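PDB 3SQR: laccase from Botrytis aclada, which oxidises phenolic substrates such as hydroquinones at the expense of dioxygen, which it reduces to water at a set of copper ions, probably in lignin degradation and detoxification. Local coordinates for residues A[57-62]-A[378-383]; A[138-143]-A[413-418]; A[515-520]-A[540-545]. One frame throughout, in Å; residues are numbered along the deposited sequence.

Interaction 1 of 3, residues A[57-62]-A[378-383]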
ATOM      1  N   ASN A  57      -5.566  -9.295  21.168  1.00 27.41           N
ATOM      2  CA  ASN A  57      -6.108  -8.130  20.509  1.00 27.03           C
ATOM      3  C   ASN A  57      -5.012  -7.086  20.379  1.00 27.18           C
ATOM      4  O   ASN A  57      -4.761  -6.326  21.277  1.00 28.06           O
ATOM      5  CB  ASN A  57      -7.334  -7.558  21.233  1.00 27.07           C
ATOM      6  CG  ASN A  57      -7.985  -6.424  20.443  1.00 27.50           C
ATOM      7  OD1 ASN A  57      -7.291  -5.706  19.769  1.00 27.00           O
ATOM      8  ND2 ASN A  57      -9.294  -6.223  20.572  1.00 27.24           N
ATOM      9  N   TRP A  58      -4.349  -7.062  19.211  1.00 26.74           N
ATOM     10  CA  TRP A  58      -3.249  -6.153  18.985  1.00 25.27           C
ATOM     11  C   TRP A  58      -3.619  -4.696  18.840  1.00 24.51           C
ATOM     12  O   TRP A  58      -2.734  -3.869  18.838  1.00 24.59           O
ATOM     13  CB  TRP A  58      -2.398  -6.600  17.791  1.00 25.26           C
ATOM     14  CG  TRP A  58      -3.119  -6.408  16.483  1.00 23.53           C
ATOM     15  CD1 TRP A  58      -3.036  -5.327  15.676  1.00 19.60           C
ATOM     16  CD2 TRP A  58      -3.982  -7.343  15.822  1.00 24.19           C
ATOM     17  NE1 TRP A  58      -3.816  -5.496  14.561  1.00 20.24           N
ATOM     18  CE2 TRP A  58      -4.382  -6.747  14.607  1.00 23.92           C
ATOM     19  CE3 TRP A  58      -4.444  -8.628  16.130  1.00 25.22           C
ATOM     20  CZ2 TRP A  58      -5.254  -7.366  13.723  1.00 25.34           C
ATOM     21  CZ3 TRP A  58      -5.312  -9.248  15.241  1.00 26.17           C
ATOM     22  CH2 TRP A  58      -5.696  -8.612  14.045  1.00 23.80           C
ATOM     23  N   TYR A  59      -4.926  -4.392  18.737  1.00 24.16           N
ATOM     24  CA  TYR A  59      -5.364  -3.022  18.798  1.00 24.82           C
ATOM     25  C   TYR A  59      -5.259  -2.504  20.228  1.00 26.84           C
ATOM     26  O   TYR A  59      -5.252  -1.283  20.396  1.00 26.60           O
ATOM     27  CB  TYR A  59      -6.812  -2.834  18.296  1.00 24.56           C
ATOM     28  CG  TYR A  59      -6.996  -3.315  16.871  1.00 24.16           C
ATOM     29  CD1 TYR A  59      -6.629  -2.517  15.815  1.00 26.81           C
ATOM     30  CD2 TYR A  59      -7.462  -4.613  16.617  1.00 24.22           C
ATOM     31  CE1 TYR A  59      -6.748  -2.964  14.489  1.00 26.50           C
ATOM     32  CE2 TYR A  59      -7.588  -5.074  15.351  1.00 23.69           C
ATOM     33  CZ  TYR A  59      -7.224  -4.260  14.275  1.00 23.10           C
ATOM     34  OH  TYR A  59      -7.343  -4.818  13.003  1.00 24.61           O
ATOM     35  N   ASP A  60      -5.350  -3.409  21.197  1.00 27.02           N
ATOM     36  CA  ASP A  60      -5.419  -3.049  22.597  1.00 28.87           C
ATOM     37  C   ASP A  60      -4.186  -3.397  23.386  1.00 29.15           C
ATOM     38  O   ASP A  60      -3.958  -2.778  24.413  1.00 30.43           O
ATOM     39  CB  ASP A  60      -6.626  -3.742  23.243  1.00 29.78           C
ATOM     40  CG  ASP A  60      -7.966  -3.261  22.686  1.00 32.41           C
ATOM     41  OD1 ASP A  60      -8.050  -2.179  22.032  1.00 34.65           O
ATOM     42  OD2 ASP A  60      -8.957  -3.995  22.919  1.00 33.66           O
ATOM     43  N   VAL A  61      -3.429  -4.420  22.957  1.00 29.01           N
ATOM     44  CA  VAL A  61      -2.309  -5.035  23.715  1.00 28.19           C
ATOM     45  C   VAL A  61      -1.091  -5.070  22.793  1.00 29.44           C
ATOM     46  O   VAL A  61      -1.258  -5.419  21.630  1.00 26.97           O
ATOM     47  CB  VAL A  61      -2.705  -6.480  24.127  1.00 29.08           C
ATOM     48  CG1 VAL A  61      -1.543  -7.257  24.738  1.00 29.27           C
ATOM     49  CG2 VAL A  61      -3.881  -6.428  25.146  1.00 29.50           C
ATOM     50  N   THR A  62       0.093  -4.729  23.302  1.00 29.40           N
ATOM     51  CA  THR A  62       1.286  -4.754  22.502  1.00 30.24           C
ATOM     52  C   THR A  62       2.399  -5.382  23.292  1.00 30.53           C
ATOM     53  O   THR A  62       2.700  -4.932  24.420  1.00 30.59           O
ATOM     54  CB  THR A  62       1.731  -3.329  22.135  1.00 30.20           C
ATOM     55  OG1 THR A  62       0.646  -2.589  21.555  1.00 32.61           O
ATOM     56  CG2 THR A  62       2.949  -3.330  21.156  1.00 30.17           C
ATOM     57  N   PRO A 378     -11.475 -12.086   9.622  1.00 25.73           N
ATOM     58  CA  PRO A 378     -10.417 -11.894  10.586  1.00 25.30           C
ATOM     59  C   PRO A 378     -10.465 -12.983  11.634  1.00 26.95           C
ATOM     60  O   PRO A 378     -11.558 -13.380  12.096  1.00 25.69           O
ATOM     61  CB  PRO A 378     -10.711 -10.502  11.167  1.00 25.40           C
ATOM     62  CG  PRO A 378     -11.444  -9.817  10.033  1.00 26.96           C
ATOM     63  CD  PRO A 378     -12.334 -10.911   9.507  1.00 25.96           C
ATOM     64  N   HIS A 379      -9.297 -13.470  11.983  1.00 26.71           N
ATOM     65  CA  HIS A 379      -9.187 -14.482  12.999  1.00 27.28           C
ATOM     66  C   HIS A 379      -9.596 -13.897  14.342  1.00 28.86           C
ATOM     67  O   HIS A 379     -10.347 -14.543  15.117  1.00 27.34           O
ATOM     68  CB  HIS A 379      -7.767 -15.022  13.104  1.00 27.38           C
ATOM     69  CG  HIS A 379      -7.601 -15.913  14.280  1.00 28.25           C
ATOM     70  ND1 HIS A 379      -7.773 -17.280  14.183  1.00 32.22           N
ATOM     71  CD2 HIS A 379      -7.421 -15.642  15.595  1.00 30.98           C
ATOM     72  CE1 HIS A 379      -7.660 -17.819  15.393  1.00 31.10           C
ATOM     73  NE2 HIS A 379      -7.447 -16.853  16.267  1.00 28.03           N
ATOM     74  N   LEU A 380      -9.014 -12.747  14.674  1.00 26.27           N
ATOM     75  CA  LEU A 380      -9.496 -11.962  15.786  1.00 27.17           C
ATOM     76  C   LEU A 380     -10.797 -11.251  15.427  1.00 25.57           C
ATOM     77  O   LEU A 380     -10.828 -10.215  14.686  1.00 25.55           O
ATOM     78  CB  LEU A 380      -8.437 -10.962  16.264  1.00 26.24           C
ATOM     79  CG  LEU A 380      -8.856 -10.123  17.469  1.00 27.73           C
ATOM     80  CD1 LEU A 380      -8.469 -10.755  18.773  1.00 31.80           C
ATOM     81  CD2 LEU A 380      -8.194  -8.722  17.349  1.00 26.11           C
ATOM     82  N   ALA A 381     -11.906 -11.811  15.895  1.00 25.88           N
ATOM     83  CA  ALA A 381     -13.218 -11.339  15.512  1.00 25.38           C
ATOM     84  C   ALA A 381     -13.581 -10.062  16.244  1.00 26.32           C
ATOM     85  O   ALA A 381     -13.474  -9.973  17.481  1.00 26.41           O
ATOM     86  CB  ALA A 381     -14.323 -12.442  15.831  1.00 24.48           C
ATOM     87  N   LEU A 382     -13.982  -9.049  15.489  1.00 25.54           N
ATOM     88  CA  LEU A 382     -14.401  -7.774  16.081  1.00 26.12           C
ATOM     89  C   LEU A 382     -15.618  -7.291  15.367  1.00 27.27           C
ATOM     90  O   LEU A 382     -15.791  -7.501  14.127  1.00 27.38           O
ATOM     91  CB  LEU A 382     -13.261  -6.731  15.960  1.00 26.60           C
ATOM     92  CG  LEU A 382     -11.918  -7.062  16.649  1.00 27.80           C
ATOM     93  CD1 LEU A 382     -10.915  -5.987  16.218  1.00 28.27           C
ATOM     94  CD2 LEU A 382     -12.052  -7.128  18.150  1.00 27.43           C
ATOM     95  N   ASP A 383     -16.442  -6.578  16.118  1.00 28.08           N
ATOM     96  CA  ASP A 383     -17.662  -6.004  15.598  1.00 29.39           C
ATOM     97  C   ASP A 383     -17.692  -4.514  15.620  1.00 28.87           C
ATOM     98  O   ASP A 383     -17.081  -3.868  16.472  1.00 28.66           O
ATOM     99  CB  ASP A 383     -18.876  -6.502  16.405  1.00 29.68           C
ATOM    100  CG  ASP A 383     -19.047  -8.006  16.323  1.00 32.81           C
ATOM    101  OD1 ASP A 383     -18.502  -8.687  15.425  1.00 32.99           O
ATOM    102  OD2 ASP A 383     -19.767  -8.536  17.184  1.00 36.86           O
TER

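Interaction 2 of 3, residues A[138-143]-A[413-418]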
ATOM      1  N   GLY A 138       4.041  10.130   7.578  1.00 20.09           N
ATOM      2  CA  GLY A 138       4.740  10.395   6.327  1.00 20.21           C
ATOM      3  C   GLY A 138       3.906  10.867   5.177  1.00 20.24           C
ATOM      4  O   GLY A 138       4.332  10.747   4.045  1.00 22.30           O
ATOM      5  N   VAL A 139       2.794  11.600   5.440  1.00 20.97           N
ATOM      6  CA  VAL A 139       2.001  12.122   4.373  1.00 19.41           C
ATOM      7  C   VAL A 139       2.350  13.610   4.258  1.00 20.69           C
ATOM      8  O   VAL A 139       1.933  14.339   5.143  1.00 21.10           O
ATOM      9  CB  VAL A 139       0.540  12.023   4.587  1.00 18.41           C
ATOM     10  CG1 VAL A 139      -0.257  12.550   3.405  1.00 18.64           C
ATOM     11  CG2 VAL A 139       0.176  10.452   4.805  1.00 19.94           C
ATOM     12  N   PRO A 140       2.986  13.990   3.182  1.00 22.18           N
ATOM     13  CA  PRO A 140       3.351  15.408   3.045  1.00 22.81           C
ATOM     14  C   PRO A 140       2.103  16.211   2.793  1.00 22.86           C
ATOM     15  O   PRO A 140       1.233  15.790   2.013  1.00 22.51           O
ATOM     16  CB  PRO A 140       4.298  15.394   1.844  1.00 23.18           C
ATOM     17  CG  PRO A 140       3.821  14.276   0.999  1.00 24.43           C
ATOM     18  CD  PRO A 140       3.228  13.255   1.934  1.00 23.32           C
ATOM     19  N   GLY A 141       2.004  17.380   3.441  1.00 22.37           N
ATOM     20  CA  GLY A 141       0.771  18.113   3.364  1.00 23.82           C
ATOM     21  C   GLY A 141      -0.269  17.742   4.376  1.00 23.48           C
ATOM     22  O   GLY A 141      -1.285  18.439   4.527  1.00 23.27           O
ATOM     23  N   VAL A 142      -0.127  16.572   5.012  1.00 23.30           N
ATOM     24  CA  VAL A 142      -1.055  16.188   6.066  1.00 23.42           C
ATOM     25  C   VAL A 142      -0.356  16.038   7.409  1.00 23.83           C
ATOM     26  O   VAL A 142      -0.734  16.689   8.409  1.00 24.07           O
ATOM     27  CB  VAL A 142      -1.793  14.884   5.709  1.00 23.89           C
ATOM     28  CG1 VAL A 142      -2.669  14.409   6.940  1.00 22.63           C
ATOM     29  CG2 VAL A 142      -2.578  14.988   4.348  1.00 23.07           C
ATOM     30  N   THR A 143       0.669  15.162   7.497  1.00 23.24           N
ATOM     31  CA  THR A 143       1.341  14.891   8.797  1.00 23.53           C
ATOM     32  C   THR A 143       2.731  15.485   8.933  1.00 22.63           C
ATOM     33  O   THR A 143       3.362  15.443   9.995  1.00 24.17           O
ATOM     34  CB  THR A 143       1.411  13.386   9.074  1.00 23.40           C
ATOM     35  OG1 THR A 143       2.230  12.796   8.090  1.00 22.53           O
ATOM     36  CG2 THR A 143       0.028  12.758   9.043  1.00 21.20           C
ATOM     37  N   LEU A 413      -3.115  19.895  -1.614  1.00 27.09           N
ATOM     38  CA  LEU A 413      -2.532  20.225  -0.333  1.00 26.54           C
ATOM     39  C   LEU A 413      -1.380  21.206  -0.555  1.00 26.32           C
ATOM     40  O   LEU A 413      -0.746  21.229  -1.599  1.00 28.30           O
ATOM     41  CB  LEU A 413      -2.016  18.976   0.358  1.00 26.60           C
ATOM     42  CG  LEU A 413      -3.057  17.896   0.644  1.00 27.48           C
ATOM     43  CD1 LEU A 413      -2.388  16.793   1.489  1.00 28.07           C
ATOM     44  CD2 LEU A 413      -4.266  18.410   1.339  1.00 26.85           C
ATOM     45  N   ASP A 414      -1.103  21.942   0.512  1.00 26.36           N
ATOM     46  CA  ASP A 414       0.041  22.822   0.589  1.00 28.13           C
ATOM     47  C   ASP A 414       1.042  22.172   1.464  1.00 27.47           C
ATOM     48  O   ASP A 414       0.838  22.012   2.662  1.00 26.68           O
ATOM     49  CB  ASP A 414      -0.372  24.164   1.231  1.00 28.95           C
ATOM     50  CG  ASP A 414       0.709  25.179   1.152  1.00 31.77           C
ATOM     51  OD1 ASP A 414       1.892  24.824   1.057  1.00 29.37           O
ATOM     52  OD2 ASP A 414       0.382  26.357   1.244  1.00 36.99           O
ATOM     53  N   TRP A 415       2.142  21.789   0.849  1.00 29.09           N
ATOM     54  CA  TRP A 415       3.214  21.078   1.536  1.00 27.87           C
ATOM     55  C   TRP A 415       3.844  21.888   2.652  1.00 29.45           C
ATOM     56  O   TRP A 415       4.335  21.329   3.634  1.00 26.70           O
ATOM     57  CB  TRP A 415       4.253  20.703   0.514  1.00 27.78           C
ATOM     58  CG  TRP A 415       3.935  19.499  -0.325  1.00 26.51           C
ATOM     59  CD1 TRP A 415       3.174  18.391   0.018  1.00 27.02           C
ATOM     60  CD2 TRP A 415       4.390  19.260  -1.642  1.00 27.53           C
ATOM     61  NE1 TRP A 415       3.136  17.518  -1.002  1.00 24.63           N
ATOM     62  CE2 TRP A 415       3.886  17.998  -2.042  1.00 25.98           C
ATOM     63  CE3 TRP A 415       5.210  19.966  -2.530  1.00 28.03           C
ATOM     64  CZ2 TRP A 415       4.159  17.452  -3.302  1.00 30.22           C
ATOM     65  CZ3 TRP A 415       5.439  19.422  -3.783  1.00 29.04           C
ATOM     66  CH2 TRP A 415       4.952  18.174  -4.143  1.00 29.63           C
ATOM     67  N   SER A 416       3.811  23.243   2.543  1.00 29.72           N
ATOM     68  CA  SER A 416       4.282  24.070   3.622  1.00 29.76           C
ATOM     69  C   SER A 416       3.254  24.309   4.737  1.00 28.53           C
ATOM     70  O   SER A 416       3.584  24.894   5.761  1.00 28.02           O
ATOM     71  CB  SER A 416       4.742  25.445   3.053  1.00 30.75           C
ATOM     72  OG  SER A 416       3.589  26.218   2.735  1.00 35.01           O
ATOM     73  N   SER A 417       2.006  23.874   4.551  1.00 27.70           N
ATOM     74  CA  SER A 417       1.005  24.044   5.580  1.00 26.57           C
ATOM     75  C   SER A 417       0.225  22.762   5.640  1.00 27.06           C
ATOM     76  O   SER A 417      -0.963  22.663   5.335  1.00 26.14           O
ATOM     77  CB  SER A 417       0.112  25.291   5.285  1.00 28.68           C
ATOM     78  OG  SER A 417      -0.701  25.545   6.389  1.00 28.89           O
ATOM     79  N   PRO A 418       0.929  21.735   6.094  1.00 26.80           N
ATOM     80  CA  PRO A 418       0.220  20.486   6.275  1.00 25.65           C
ATOM     81  C   PRO A 418      -0.858  20.608   7.312  1.00 25.25           C
ATOM     82  O   PRO A 418      -0.809  21.458   8.192  1.00 23.93           O
ATOM     83  CB  PRO A 418       1.320  19.536   6.723  1.00 26.29           C
ATOM     84  CG  PRO A 418       2.332  20.347   7.316  1.00 28.50           C
ATOM     85  CD  PRO A 418       2.330  21.642   6.522  1.00 26.52           C
TER

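Interaction 3 of 3, residues A[515-520]-A[540-545]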
ATOM      1  N   LYS A 515     -13.197   2.861  14.276  1.00 26.09           N
ATOM      2  CA  LYS A 515     -13.465   3.424  15.586  1.00 26.93           C
ATOM      3  C   LYS A 515     -12.679   4.685  15.793  1.00 27.42           C
ATOM      4  O   LYS A 515     -11.510   4.823  15.337  1.00 26.76           O
ATOM      5  CB  LYS A 515     -13.098   2.397  16.637  1.00 28.23           C
ATOM      6  CG  LYS A 515     -13.680   2.749  17.995  1.00 29.72           C
ATOM      7  CD  LYS A 515     -13.532   1.656  18.939  1.00 35.14           C
ATOM      8  CE  LYS A 515     -14.139   2.087  20.276  1.00 37.31           C
ATOM      9  NZ  LYS A 515     -13.810   1.065  21.284  1.00 39.11           N
ATOM     10  N   LEU A 516     -13.292   5.633  16.507  1.00 26.69           N
ATOM     11  CA  LEU A 516     -12.616   6.844  16.871  1.00 27.46           C
ATOM     12  C   LEU A 516     -11.624   6.537  17.969  1.00 27.68           C
ATOM     13  O   LEU A 516     -11.918   6.668  19.154  1.00 27.12           O
ATOM     14  CB  LEU A 516     -13.675   7.910  17.283  1.00 28.34           C
ATOM     15  CG  LEU A 516     -14.309   8.649  16.098  1.00 32.28           C
ATOM     16  CD1 LEU A 516     -14.638   7.753  14.992  1.00 37.32           C
ATOM     17  CD2 LEU A 516     -15.561   9.460  16.548  1.00 33.74           C
ATOM     18  N   ASP A 517     -10.425   6.083  17.568  1.00 25.37           N
ATOM     19  CA  ASP A 517      -9.474   5.533  18.515  1.00 24.49           C
ATOM     20  C   ASP A 517      -8.042   6.049  18.293  1.00 23.65           C
ATOM     21  O   ASP A 517      -7.090   5.589  18.930  1.00 24.32           O
ATOM     22  CB  ASP A 517      -9.518   3.993  18.466  1.00 25.20           C
ATOM     23  CG  ASP A 517      -9.066   3.436  17.124  1.00 26.83           C
ATOM     24  OD1 ASP A 517      -8.577   4.248  16.321  1.00 24.07           O
ATOM     25  OD2 ASP A 517      -9.252   2.229  16.901  1.00 27.46           O
ATOM     26  N   ASN A 518      -7.878   7.032  17.403  1.00 23.41           N
ATOM     27  CA  ASN A 518      -6.597   7.448  17.027  1.00 23.06           C
ATOM     28  C   ASN A 518      -6.659   8.886  16.584  1.00 22.00           C
ATOM     29  O   ASN A 518      -6.795   9.189  15.397  1.00 21.32           O
ATOM     30  CB  ASN A 518      -6.080   6.617  15.851  1.00 24.57           C
ATOM     31  CG  ASN A 518      -4.590   6.751  15.658  1.00 25.24           C
ATOM     32  OD1 ASN A 518      -3.925   7.471  16.383  1.00 22.71           O
ATOM     33  ND2 ASN A 518      -4.047   6.008  14.684  1.00 22.74           N
ATOM     34  N   PRO A 519      -6.656   9.801  17.556  1.00 22.75           N
ATOM     35  CA  PRO A 519      -6.690  11.201  17.110  1.00 22.49           C
ATOM     36  C   PRO A 519      -5.579  11.558  16.140  1.00 23.63           C
ATOM     37  O   PRO A 519      -4.411  11.149  16.323  1.00 23.50           O
ATOM     38  CB  PRO A 519      -6.529  11.961  18.421  1.00 23.10           C
ATOM     39  CG  PRO A 519      -7.004  11.059  19.423  1.00 24.83           C
ATOM     40  CD  PRO A 519      -6.652   9.651  19.014  1.00 24.48           C
ATOM     41  N   GLY A 520      -5.894  12.365  15.144  1.00 23.38           N
ATOM     42  CA  GLY A 520      -4.931  12.722  14.099  1.00 24.63           C
ATOM     43  C   GLY A 520      -5.604  13.172  12.820  1.00 22.29           C
ATOM     44  O   GLY A 520      -6.795  13.421  12.747  1.00 24.34           O
ATOM     45  N   PHE A 540      -9.540  12.615   7.285  1.00 23.94           N
ATOM     46  CA  PHE A 540     -10.299  12.709   8.503  1.00 23.98           C
ATOM     47  C   PHE A 540      -9.467  13.428   9.529  1.00 25.93           C
ATOM     48  O   PHE A 540      -8.341  13.041   9.800  1.00 24.87           O
ATOM     49  CB  PHE A 540     -10.676  11.321   9.017  1.00 25.15           C
ATOM     50  CG  PHE A 540     -11.510  10.557   8.062  1.00 24.91           C
ATOM     51  CD1 PHE A 540     -12.877  10.756   7.990  1.00 24.02           C
ATOM     52  CD2 PHE A 540     -10.929   9.628   7.190  1.00 29.96           C
ATOM     53  CE1 PHE A 540     -13.646  10.092   7.122  1.00 26.00           C
ATOM     54  CE2 PHE A 540     -11.725   8.889   6.273  1.00 26.40           C
ATOM     55  CZ  PHE A 540     -13.065   9.117   6.230  1.00 28.35           C
ATOM     56  N   VAL A 541     -10.017  14.520  10.082  1.00 24.73           N
ATOM     57  CA  VAL A 541      -9.372  15.169  11.198  1.00 24.64           C
ATOM     58  C   VAL A 541     -10.187  14.646  12.332  1.00 24.00           C
ATOM     59  O   VAL A 541     -11.388  14.983  12.525  1.00 24.76           O
ATOM     60  CB  VAL A 541      -9.316  16.690  11.088  1.00 24.73           C
ATOM     61  CG1 VAL A 541      -8.898  17.308  12.480  1.00 27.07           C
ATOM     62  CG2 VAL A 541      -8.347  17.130   9.908  1.00 25.00           C
ATOM     63  N   GLU A 542      -9.580  13.684  13.002  1.00 23.49           N
ATOM     64  CA  GLU A 542     -10.170  12.906  14.033  1.00 24.03           C
ATOM     65  C   GLU A 542      -9.793  13.393  15.437  1.00 25.41           C
ATOM     66  O   GLU A 542      -8.626  13.389  15.831  1.00 24.57           O
ATOM     67  CB  GLU A 542      -9.687  11.419  13.894  1.00 23.88           C
ATOM     68  CG  GLU A 542     -10.262  10.482  14.932  1.00 23.46           C
ATOM     69  CD  GLU A 542      -9.827   9.068  14.699  1.00 25.37           C
ATOM     70  OE1 GLU A 542      -9.330   8.824  13.588  1.00 25.37           O
ATOM     71  OE2 GLU A 542      -9.836   8.296  15.638  1.00 24.87           O
ATOM     72  N   SER A 543     -10.808  13.761  16.204  1.00 26.52           N
ATOM     73  CA  SER A 543     -10.582  14.098  17.621  1.00 27.52           C
ATOM     74  C   SER A 543      -9.447  15.087  17.767  1.00 27.91           C
ATOM     75  O   SER A 543      -8.503  14.913  18.550  1.00 27.66           O
ATOM     76  CB  SER A 543     -10.342  12.829  18.418  1.00 27.23           C
ATOM     77  OG  SER A 543     -11.450  11.990  18.245  1.00 25.75           O
ATOM     78  N   GLN A 544      -9.533  16.170  17.007  1.00 28.54           N
ATOM     79  CA  GLN A 544      -8.474  17.099  16.912  1.00 29.00           C
ATOM     80  C   GLN A 544      -7.855  17.518  18.256  1.00 29.63           C
ATOM     81  O   GLN A 544      -6.641  17.627  18.391  1.00 29.74           O
ATOM     82  CB  GLN A 544      -8.972  18.367  16.183  1.00 29.74           C
ATOM     83  CG  GLN A 544      -7.886  19.307  15.985  1.00 30.00           C
ATOM     84  CD  GLN A 544      -8.258  20.395  15.063  1.00 26.58           C
ATOM     85  OE1 GLN A 544      -9.148  20.224  14.222  1.00 27.39           O
ATOM     86  NE2 GLN A 544      -7.569  21.516  15.170  1.00 27.64           N
ATOM     87  N   SER A 545      -8.708  17.819  19.202  1.00 31.38           N
ATOM     88  CA  SER A 545      -8.208  18.459  20.426  1.00 31.74           C
ATOM     89  C   SER A 545      -7.603  17.371  21.313  1.00 32.09           C
ATOM     90  O   SER A 545      -6.913  17.675  22.311  1.00 30.68           O
ATOM     91  CB  SER A 545      -9.347  19.200  21.141  1.00 31.93           C
ATOM     92  OG  SER A 545     -10.319  18.272  21.599  1.00 33.84           O
TER

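Interaction 1 of 3, residues A[57-62]-A[378-383]
The linker that carries the chain from the second cupredoxin sheets to the third, from strand 344-348 to strand 387-398, sets L380 and L382 against an Asx turn at N57 in the loop leading to strand 67-79. L380 makes the larger part of the contact: its CD2 methyl comes within 3.6 Å of W58 CZ3 on the outer, six-membered part of the indole, and within 3.8 Å of N57 CA. It also approaches the edge of the Y59 ring, near that ring's plane. With chi1 at -178°, which turns CG directly away from the backbone N, the L380 branch is sent out of the linker into this group, crossing the N57 side chain at about a right angle. L382, two residues on, brings its CD1 to 3.6 Å from Y59 CE2, while its other methyl, CD2, lies 3.8 Å from N57 ND2.

The turn sets out these surfaces. N57 OD1 accepts the N-H of Y59 at 2.9 Å; the Y59 nitrogen sits nearly in line with the N57 side-chain carbonyl, but the N-H itself meets OD1 at a bent 132°. N57 O takes two further N-H groups, those of D60 and V61. Because its OD1 is engaged in this way, the amide of N57 is held with ND2 towards the linker. W58 and Y59 then lie over one another at their rims: Y59 CE2 stands 3.5 Å above the indole plane and W58 NE1 a similar height above the phenol ring. Beyond the apolar patch, Y59 OH is hydrogen-bonded to D471 and R498. R498, on strand 498-499, also binds L380 O, and N495 takes the backbone N of L382 through its OD1.

Interaction 2 of 3, residues A[138-143]-A[413-418]
The CA atoms of G141 and P418 lie only 3.8 Å apart, where a first-domain turn whose V139 O accepts the N-H groups of V142 and T143 meets a third-domain type I beta turn running from D414 to S417. G141 has a positive phi of 87° and no side chain, which lets the other loop close in on it. L413 holds CG anti to its carbonyl carbon (chi1 -60°), placing CD1 3.6 Å from G141 O and 3.4 Å from V142 CG2, the latter tighter than usual van der Waals contact. The edge of the W415 indole faces G141 N, with CD1 3.8 Å away. P418 CA makes a C-H contact of 3.1 Å with G141 O (134° at the hydrogen). Next to G141, P140 CB rests 3.7 Å from W415 CD1, proline and indole lying side by side. D414 OD1 braces the D414-S417 turn, accepting from S416 OG and, as an Asx turn, from S416 N.

The P140 side chain is about 4 Å from that of H170, a copper ligand, and W415 touches a NAG of an attached glycan. P418 occupies the N-cap of helix 419-424, whose T419 and T420 bond the backbones of G141 and V142. W415 packs on W564 and P418 on F557 of helix 551-567, while V142 and L413 both touch Q539 of strand 537-542.

Interaction 3 of 3, residues A[515-520]-A[540-545]
E542 OE2 accepts the backbone N-H of N518 at 2.9 Å (159° at the hydrogen), the donor standing above the carboxylate plane; the N of D517 lies 3.0 Å from the same oxygen. The E542 chain runs out fully extended, starting from a chi1 of -179°, and this carries its carboxylate to the bend where L516 centres an inverse gamma turn. Its other oxygen, OE1, is hydrogen-bonded to H470.

Behind the carboxylate, the two segments join as neighbouring antiparallel strands of the third-domain sheet. G520 and E542 form a hydrogen-bonded pair, E542 N giving to G520 O at 2.8 Å and G520 N to E542 O at 3.0 Å. Just beyond the pair, P519 CG packs against S543 CB at 3.9 Å.

Acceptors also crowd the glutamate. N518 O comes within 3.1 Å of E542 OE1, although W522 NE1 hydrogen-bonds that carbonyl, and D517 OD1 is 4.3 Å from E542 OE2, although D517 is paired with R129. These oxygens would tend to raise the proton affinity of E542, whereas the N-H of N518, and the H470 bond if the imidazole is the donor, would tend to stabilise its charge.

Along the chain the segments run 57-62, 138-143, 378-383, 413-418, 515-520 and 540-545, so interactions 1 and 2 cross in sequence and interaction 3 follows both. Interactions 1 and 2 lie farthest apart, their centres about 31 Å from each other; interaction 3 is about 19 Å from the first and 17 Å from the second. R129 links interactions 1 and 3, binding Y59 O and pairing with D517. Interaction 2 meets the strands joined by interaction 3, since V142 touches S521 of strand 520-526 and Q539 of strand 537-542. Loops of the first cupredoxin domain are thereby fastened to the third, the two domains whose histidines ligate the coppers of the trinuclear cluster.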